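Local coordinates for hypothetical protein (Bacteroides eggerthii, PDB 4JGL), which is of unknown function but adopts a streptavidin-like fold of antiparallel beta strands with two extra alpha helices, and carries bound calcium in its crystal, at residues Tyr45-Pro50 against Glu143-Phe148; Asn68-Val73 against Asn108-Thr113; Asp95-Thr100 against Asp154-Glu159. One frame throughout, in Å; residues are numbered along the deposited sequence.

Contact 1 of 3, residues Tyr45-Pro50 against Glu143-Phe148; sequences YGYLMP and EARYKF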
# COMPACT_ATOMS: atom_id res chain seq x y z
N TYR A 45 0.60 -4.89 -1.97
CA TYR A 45 0.86 -3.90 -2.98
C TYR A 45 0.81 -2.53 -2.35
O TYR A 45 -0.09 -2.25 -1.54
CB TYR A 45 -0.21 -3.99 -4.09
CG TYR A 45 -0.37 -5.37 -4.64
CD1 TYR A 45 -1.18 -6.32 -4.02
CD2 TYR A 45 0.36 -5.76 -5.73
CE1 TYR A 45 -1.30 -7.60 -4.53
CE2 TYR A 45 0.26 -7.04 -6.27
CZ TYR A 45 -0.55 -7.95 -5.65
OH TYR A 45 -0.67 -9.23 -6.16
N GLY A 46 1.73 -1.67 -2.74
CA GLY A 46 1.73 -0.32 -2.28
C GLY A 46 1.60 0.72 -3.36
O GLY A 46 2.01 0.50 -4.50
N TYR A 47 1.12 1.90 -2.98
CA TYR A 47 0.94 3.00 -3.92
C TYR A 47 1.19 4.30 -3.21
O TYR A 47 0.46 4.65 -2.28
CB TYR A 47 -0.49 2.95 -4.48
CG TYR A 47 -0.76 3.79 -5.70
CD1 TYR A 47 -0.22 3.50 -6.93
CD2 TYR A 47 -1.64 4.83 -5.65
CE1 TYR A 47 -0.54 4.23 -8.06
CE2 TYR A 47 -1.95 5.58 -6.76
CZ TYR A 47 -1.41 5.28 -7.96
OH TYR A 47 -1.75 6.05 -9.06
N LEU A 48 2.25 4.99 -3.62
CA LEU A 48 2.62 6.27 -3.02
C LEU A 48 2.09 7.40 -3.89
O LEU A 48 2.31 7.39 -5.10
CB LEU A 48 4.14 6.38 -2.86
CG LEU A 48 4.66 7.55 -2.04
CD1 LEU A 48 4.44 7.28 -0.58
CD2 LEU A 48 6.14 7.77 -2.33
N MSE A 49 1.37 8.34 -3.27
CA MSE A 49 0.71 9.43 -3.99
C MSE A 49 1.18 10.77 -3.46
O MSE A 49 0.53 11.36 -2.58
CB MSE A 49 -0.77 9.33 -3.80
CG MSE A 49 -1.41 8.09 -4.30
SE MSE A 49 -3.30 7.97 -4.03
CE MSE A 49 -3.81 9.23 -5.18
N PRO A 50 2.31 11.27 -3.97
CA PRO A 50 2.83 12.53 -3.45
C PRO A 50 1.87 13.71 -3.64
O PRO A 50 1.90 14.61 -2.81
CB PRO A 50 4.10 12.73 -4.25
CG PRO A 50 4.51 11.35 -4.70
CD PRO A 50 3.25 10.63 -4.91
N GLU A 143 3.69 -3.24 -12.51
CA GLU A 143 2.44 -3.97 -12.45
C GLU A 143 1.62 -3.62 -11.20
O GLU A 143 0.40 -3.58 -11.27
CB GLU A 143 2.69 -5.48 -12.61
CG GLU A 143 3.15 -5.83 -14.02
CD GLU A 143 3.55 -7.27 -14.22
OE1 GLU A 143 3.89 -7.95 -13.25
OE2 GLU A 143 3.56 -7.67 -15.39
N ALA A 144 2.28 -3.34 -10.08
CA ALA A 144 1.56 -2.93 -8.91
C ALA A 144 0.86 -1.59 -9.15
O ALA A 144 -0.27 -1.37 -8.72
CB ALA A 144 2.54 -2.83 -7.70
N ARG A 145 1.56 -0.67 -9.82
CA ARG A 145 0.96 0.59 -10.19
C ARG A 145 -0.26 0.38 -11.10
O ARG A 145 -1.30 0.98 -10.90
CB ARG A 145 1.99 1.50 -10.88
CG ARG A 145 1.41 2.83 -11.30
CD ARG A 145 2.43 3.82 -11.80
NE ARG A 145 3.08 3.42 -13.04
CZ ARG A 145 2.60 3.64 -14.26
NH1 ARG A 145 1.39 4.19 -14.46
NH2 ARG A 145 3.34 3.32 -15.31
N TYR A 146 -0.11 -0.47 -12.11
CA TYR A 146 -1.22 -0.73 -13.01
C TYR A 146 -2.43 -1.26 -12.27
O TYR A 146 -3.58 -0.92 -12.59
CB TYR A 146 -0.87 -1.71 -14.12
CG TYR A 146 0.35 -1.43 -14.93
CD1 TYR A 146 0.80 -0.14 -15.18
CD2 TYR A 146 1.05 -2.48 -15.49
CE1 TYR A 146 1.96 0.06 -15.94
CE2 TYR A 146 2.16 -2.28 -16.23
CZ TYR A 146 2.62 -1.02 -16.47
OH TYR A 146 3.77 -0.85 -17.23
N LYS A 147 -2.20 -2.11 -11.27
CA LYS A 147 -3.28 -2.73 -10.50
C LYS A 147 -4.07 -1.67 -9.76
O LYS A 147 -5.30 -1.65 -9.80
CB LYS A 147 -2.71 -3.78 -9.56
CG LYS A 147 -3.74 -4.60 -8.83
CD LYS A 147 -3.03 -5.60 -7.90
CE LYS A 147 -3.96 -6.63 -7.31
NZ LYS A 147 -4.51 -7.59 -8.29
N PHE A 148 -3.40 -0.77 -9.06
CA PHE A 148 -4.09 0.30 -8.38
C PHE A 148 -4.84 1.22 -9.35
O PHE A 148 -5.98 1.62 -9.10
CB PHE A 148 -3.14 1.17 -7.55
CG PHE A 148 -2.83 0.62 -6.18
CD1 PHE A 148 -3.68 0.85 -5.13
CD2 PHE A 148 -1.68 -0.09 -5.93
CE1 PHE A 148 -3.39 0.38 -3.86
CE2 PHE A 148 -1.39 -0.59 -4.66
CZ PHE A 148 -2.24 -0.32 -3.63
O HOH W 1 -3.79 -9.82 -6.36
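F148 and Y47 meet as a near-parallel, slid-apart ring pair where helix 142-153 packs on strand 44-49; the axes of segments 45-49 and 143-148 pass 8.1 Å apart and cross at -78°. The ring planes are only 21° from parallel, but they overlap little. Methylene groups do the work instead: Y47 CB stands 3.5 Å from the centroid of the F148 ring, over its centre, and F148 CB rests in return on the rim of a Y47 face. CG anti to the backbone N (chi1 -166°) carries the Y47 ring to where that face meets F148 CB. F148 also presses on bare main chain, its CE2 lying 3.5 Å from G46 C; a CB on G46 would point away from the helix.

In this streptavidin-like fold the strand belongs to the curled antiparallel sheet and the helix is one of the two additions; broad rings suit the join by giving methylene groups a flat surface to rest on. F152 brings a further ring to Y47.

A further CH-pi contact lies at Y45, where K147 CD sits 3.9 Å from the ring centroid, directly over the face. A144 CB comes to the ring edge, 4.1 Å from Y45 CD2, its small size suiting close approach. R145 likewise lays its CG against the Y47 ring edge, 4.0 Å from CE1.

Among polar groups, K147 NZ is 5.2 Å from the Y45 ring centroid, at most a weak cation-pi attraction. It bonds instead to Y65 OH and donates to a water that also bonds Y45 OH. E149 receives both the R145 guanidinium, in a salt bridge, and the Y47 hydroxyl.

Contact 2 of 3, residues Asn68-Val73 against Asn108-Thr113; sequences NIYTYV and NTPSFT
Y70 and S111 bring the backbones closest, with their CA atoms 8.4 Å apart, a spacing too wide for main-chain pairing, so side chains must span the gap between strand 64-75 and the loop leading into strand 112-116. Y70 does most of this. Its side chain points at the loop, and the hydroxyl OH donates to P110 O over 2.7 Å. The oxygen is met in its carbonyl plane, at a C=O...donor angle of 160°, and it lies close to the plane of the phenol ring as well. Tyrosine suits the place because it is long enough to cross the gap and ends in a donor.

F112, the first residue of its strand, supplies the aromatic partner. It turns an edge toward the face of Y70 in an offset edge-to-face stack, the centroids 5.8 Å apart and the planes at 61°. Its CE2 lies 3.4 Å from Y70 OH, packing against the hydroxyl. F114 meets the F112 ring in turn.

T109 serves two neighbours through its branched side chain. The methyl CG2, anti to the backbone N, lies 3.6 Å from Y70 OH and also approaches N68 ND2. The other branch, OG1, hydrogen-bonds to a water that donates to N68 OD1; since N68 has two conformers, this bridge is less certain.

Strands 64-75 and 112-116 each pair with strand 78-92, and Y70 ties strand 64-75 to the loop entering strand 112-116 and to F112 at its start. One direct hydrogen bond, with apolar groups packed around its donor, satisfies a buried phenol and anchors the P110 carbonyl.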
# COMPACT_ATOMS: atom_id res chain seq x y z
N ASN A 68 -5.55 -0.21 3.03
CA ASN A 68 -5.33 0.83 4.02
C ASN A 68 -4.89 2.12 3.33
O ASN A 68 -3.97 2.11 2.51
CB ASN A 68 -4.27 0.39 5.05
CG ASN A 68 -4.84 -0.43 6.21
OD1 ASN A 68 -5.98 -0.25 6.61
ND2 ASN A 68 -4.03 -1.35 6.75
N ILE A 69 -5.58 3.21 3.66
CA ILE A 69 -5.18 4.55 3.25
C ILE A 69 -4.46 5.16 4.43
O ILE A 69 -5.06 5.41 5.50
CB ILE A 69 -6.38 5.43 2.88
CG1 ILE A 69 -7.17 4.84 1.71
CG2 ILE A 69 -5.87 6.84 2.50
CD1 ILE A 69 -8.54 5.52 1.51
N TYR A 70 -3.16 5.34 4.28
CA TYR A 70 -2.30 6.04 5.23
C TYR A 70 -2.08 7.45 4.73
O TYR A 70 -1.99 7.67 3.52
CB TYR A 70 -0.91 5.37 5.32
CG TYR A 70 -0.88 4.01 5.99
CD1 TYR A 70 -1.12 2.83 5.29
CD2 TYR A 70 -0.53 3.90 7.31
CE1 TYR A 70 -1.05 1.61 5.95
CE2 TYR A 70 -0.48 2.71 7.95
CZ TYR A 70 -0.75 1.56 7.29
OH TYR A 70 -0.68 0.34 7.96
N THR A 71 -1.90 8.38 5.66
CA THR A 71 -1.30 9.65 5.32
C THR A 71 0.20 9.54 5.54
O THR A 71 0.64 8.76 6.38
CB THR A 71 -1.91 10.79 6.14
OG1 THR A 71 -1.73 10.53 7.53
CG2 THR A 71 -3.39 10.94 5.82
N TYR A 72 1.01 10.28 4.78
CA TYR A 72 2.45 10.21 4.98
C TYR A 72 3.07 11.59 4.91
O TYR A 72 2.54 12.50 4.26
CB TYR A 72 3.17 9.26 4.01
CG TYR A 72 3.51 9.82 2.67
CD1 TYR A 72 2.61 9.77 1.62
CD2 TYR A 72 4.74 10.43 2.43
CE1 TYR A 72 2.93 10.27 0.38
CE2 TYR A 72 5.06 10.95 1.21
CZ TYR A 72 4.15 10.86 0.18
OH TYR A 72 4.45 11.36 -1.07
N VAL A 73 4.21 11.68 5.56
CA VAL A 73 5.12 12.81 5.44
C VAL A 73 6.53 12.25 5.30
O VAL A 73 6.81 11.12 5.72
CB VAL A 73 5.04 13.76 6.65
CG1 VAL A 73 3.62 14.33 6.80
CG2 VAL A 73 5.51 13.11 7.93
N ASN A 108 -4.57 -0.11 16.64
CA ASN A 108 -4.80 -1.46 16.11
C ASN A 108 -4.36 -1.69 14.67
O ASN A 108 -4.38 -2.82 14.21
CB ASN A 108 -6.26 -1.83 16.29
CG ASN A 108 -6.65 -1.91 17.76
OD1 ASN A 108 -5.83 -2.26 18.59
ND2 ASN A 108 -7.88 -1.58 18.08
N THR A 109 -4.03 -0.63 13.95
CA THR A 109 -3.41 -0.71 12.63
C THR A 109 -1.97 -0.23 12.75
O THR A 109 -1.75 0.85 13.29
CB THR A 109 -4.16 0.16 11.62
OG1 THR A 109 -5.46 -0.40 11.41
CG2 THR A 109 -3.45 0.21 10.26
N PRO A 110 -0.99 -1.00 12.23
CA PRO A 110 0.39 -0.56 12.39
C PRO A 110 0.72 0.69 11.59
O PRO A 110 0.21 0.87 10.48
CB PRO A 110 1.20 -1.75 11.84
CG PRO A 110 0.31 -2.53 11.03
CD PRO A 110 -1.09 -2.32 11.59
N SER A 111 1.54 1.56 12.18
CA SER A 111 2.20 2.62 11.46
C SER A 111 3.44 2.05 10.78
O SER A 111 3.91 0.96 11.13
CB SER A 111 2.56 3.79 12.38
OG SER A 111 1.40 4.37 12.95
N PHE A 112 3.93 2.75 9.78
CA PHE A 112 5.17 2.35 9.13
C PHE A 112 6.11 3.53 9.00
O PHE A 112 5.67 4.64 8.68
CB PHE A 112 4.91 1.82 7.70
CG PHE A 112 4.25 0.47 7.65
CD1 PHE A 112 5.00 -0.66 7.93
CD2 PHE A 112 2.92 0.31 7.29
CE1 PHE A 112 4.43 -1.92 7.86
CE2 PHE A 112 2.35 -0.93 7.25
CZ PHE A 112 3.09 -2.04 7.53
N THR A 113 7.39 3.27 9.20
CA THR A 113 8.46 4.15 8.72
C THR A 113 9.27 3.34 7.72
O THR A 113 9.85 2.31 8.08
CB THR A 113 9.37 4.63 9.86
OG1 THR A 113 8.59 5.43 10.76
CG2 THR A 113 10.52 5.53 9.35
O HOH W 2 -7.04 -0.31 9.17

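Contact 3 of 3, residues Asp95-Thr100 against Asp154-Glu159; sequences DKLEIT and DERCAE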
# COMPACT_ATOMS: atom_id res chain seq x y z
N ASP A 95 -20.76 -9.74 -11.31
CA ASP A 95 -19.78 -8.65 -11.45
C ASP A 95 -20.08 -7.42 -10.57
O ASP A 95 -19.71 -6.29 -10.91
CB ASP A 95 -19.60 -8.28 -12.93
CG ASP A 95 -19.12 -9.47 -13.76
OD1 ASP A 95 -18.41 -10.35 -13.21
OD2 ASP A 95 -19.45 -9.53 -14.97
N LYS A 96 -20.71 -7.64 -9.42
CA LYS A 96 -20.93 -6.58 -8.45
C LYS A 96 -19.75 -6.52 -7.48
O LYS A 96 -19.06 -7.51 -7.26
CB LYS A 96 -22.25 -6.81 -7.71
CG LYS A 96 -23.50 -6.63 -8.59
N LEU A 97 -19.54 -5.33 -6.91
CA LEU A 97 -18.56 -5.13 -5.83
C LEU A 97 -19.23 -4.49 -4.64
O LEU A 97 -20.01 -3.55 -4.79
CB LEU A 97 -17.45 -4.20 -6.27
CG LEU A 97 -16.61 -4.61 -7.46
CD1 LEU A 97 -15.65 -3.49 -7.77
CD2 LEU A 97 -15.91 -5.93 -7.19
N GLU A 98 -18.95 -5.02 -3.45
CA GLU A 98 -19.33 -4.37 -2.22
C GLU A 98 -18.13 -3.56 -1.72
O GLU A 98 -17.06 -4.12 -1.45
CB GLU A 98 -19.73 -5.39 -1.16
CG GLU A 98 -20.92 -6.23 -1.53
CD GLU A 98 -21.28 -7.26 -0.48
OE1 GLU A 98 -20.53 -7.48 0.48
OE2 GLU A 98 -22.31 -7.91 -0.65
N ILE A 99 -18.32 -2.26 -1.53
CA ILE A 99 -17.27 -1.37 -1.08
C ILE A 99 -17.69 -0.75 0.24
O ILE A 99 -18.75 -0.13 0.34
CB ILE A 99 -16.93 -0.29 -2.12
CG1 ILE A 99 -16.43 -0.94 -3.41
CG2 ILE A 99 -15.86 0.64 -1.58
CD1 ILE A 99 -16.11 0.03 -4.54
N THR A 100 -16.86 -0.96 1.27
CA THR A 100 -17.13 -0.43 2.59
C THR A 100 -15.89 0.24 3.13
O THR A 100 -14.76 -0.13 2.76
CB THR A 100 -17.63 -1.50 3.56
OG1 THR A 100 -16.65 -2.52 3.69
CG2 THR A 100 -18.95 -2.09 3.11
N ASP A 154 -12.06 1.79 -12.44
CA ASP A 154 -13.10 0.80 -12.71
C ASP A 154 -14.42 1.50 -12.44
O ASP A 154 -14.58 2.12 -11.40
CB ASP A 154 -12.93 -0.40 -11.77
CG ASP A 154 -13.87 -1.55 -12.06
OD1 ASP A 154 -15.11 -1.33 -12.05
OD2 ASP A 154 -13.37 -2.68 -12.29
N GLU A 155 -15.36 1.42 -13.38
CA GLU A 155 -16.65 2.11 -13.23
C GLU A 155 -17.43 1.73 -11.96
O GLU A 155 -18.24 2.53 -11.47
CB GLU A 155 -17.54 1.86 -14.47
N ARG A 156 -17.17 0.54 -11.43
CA ARG A 156 -17.81 0.07 -10.19
C ARG A 156 -17.20 0.61 -8.89
O ARG A 156 -17.75 0.40 -7.79
CB ARG A 156 -17.74 -1.45 -10.15
CG ARG A 156 -18.35 -2.15 -11.37
CD ARG A 156 -18.05 -3.62 -11.34
NE ARG A 156 -16.62 -3.86 -11.46
CZ ARG A 156 -16.03 -5.05 -11.34
NH1 ARG A 156 -16.74 -6.14 -11.07
NH2 ARG A 156 -14.70 -5.14 -11.47
N CYS A 157 -16.06 1.30 -9.00
CA CYS A 157 -15.27 1.69 -7.84
C CYS A 157 -15.31 3.16 -7.50
O CYS A 157 -14.47 3.65 -6.78
CB CYS A 157 -13.82 1.26 -8.02
SG CYS A 157 -13.66 -0.50 -7.98
N ALA A 158 -16.33 3.86 -7.98
CA ALA A 158 -16.46 5.27 -7.64
C ALA A 158 -16.39 5.58 -6.16
O ALA A 158 -15.77 6.54 -5.75
CB ALA A 158 -17.76 5.83 -8.22
N GLU A 159 -16.98 4.73 -5.33
CA GLU A 159 -16.95 4.96 -3.89
C GLU A 159 -15.51 5.01 -3.38
O GLU A 159 -15.17 5.79 -2.49
CB GLU A 159 -17.73 3.83 -3.22
CG GLU A 159 -18.04 4.03 -1.78
CD GLU A 159 -19.07 3.03 -1.24
OE1 GLU A 159 -19.64 2.21 -2.00
OE2 GLU A 159 -19.30 3.06 -0.02
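An Asx turn at D154, just before helix 158-165, sets R156 against D95 and L97 at the start of strand 96-103. D154 OD1 accepts from R156 N over 2.9 Å, using its anti lone pair, and thereby closes the turn. The same carboxylate is gripped side-on by the guanidinium in a bidentate salt bridge: R156 NE reaches D154 OD1 at 3.0 Å and R156 NH2 reaches D154 OD2 at 2.9 Å. OD1 thus takes two donors, and the arginine's head is held against rotation. Its remaining arm crosses to the strand, where NH1 donates to D95 O at 3.0 Å along a nearly straight N-H line (169°). The donor stands 56° out of the carbonyl plane, away from a lone-pair direction, yet D95 O remains in the guanidinium plane. Arginine suits the spot by serving turn and strand together.

The strand forms a beta hairpin with strand 78-92, and helix 158-165 is the second of the helices added to the streptavidin-like fold. Residues 95-99 and 156-159 run almost parallel; strand alternation turns L97 and I99 toward 154-159, and both also touch I89 of strand 78-92.

L97 lays CD1 over one face of the R156 guanidinium, toward its rim, and places the same methyl 3.6 Å from C157 SG. Replacing L97 with an alanine would probably deprive the guanidinium of its methyl contact and open a gap beside the sulfur. I99 CD1 reaches further along, 3.7 Å from R156 O and 3.8 Å from CA of C157, the residue at the N-cap position of helix 158-165. Its CG2 packs on the aliphatic part of E159, whose carboxylate ends near I99 O; with two acceptors facing, no hydrogen bond forms, and the approach is probably mildly unfavourable.

Overall arrangement
All three contacts reach one curled antiparallel sheet. Contacts 1 and 3 bring to it the consecutive helices 142-153 and 158-165, with centres 18 Å apart and no direct touch. Contact 2 joins strand 64-75 to the loop leading into strand 112-116 and lies 15 Å from contact 1 and 24 Å from contact 3, centre to centre. Contacts 1 and 2 do meet: Y72 of strand 64-75 packs against L48 and P50. Along the chain, contact 2 is nested within the loop closed by contact 1, whereas contact 3 interleaves with both. The C-terminal helices therefore pack on strands that come earlier in the sequence, binding the additions to the streptavidin-like framework at separate places.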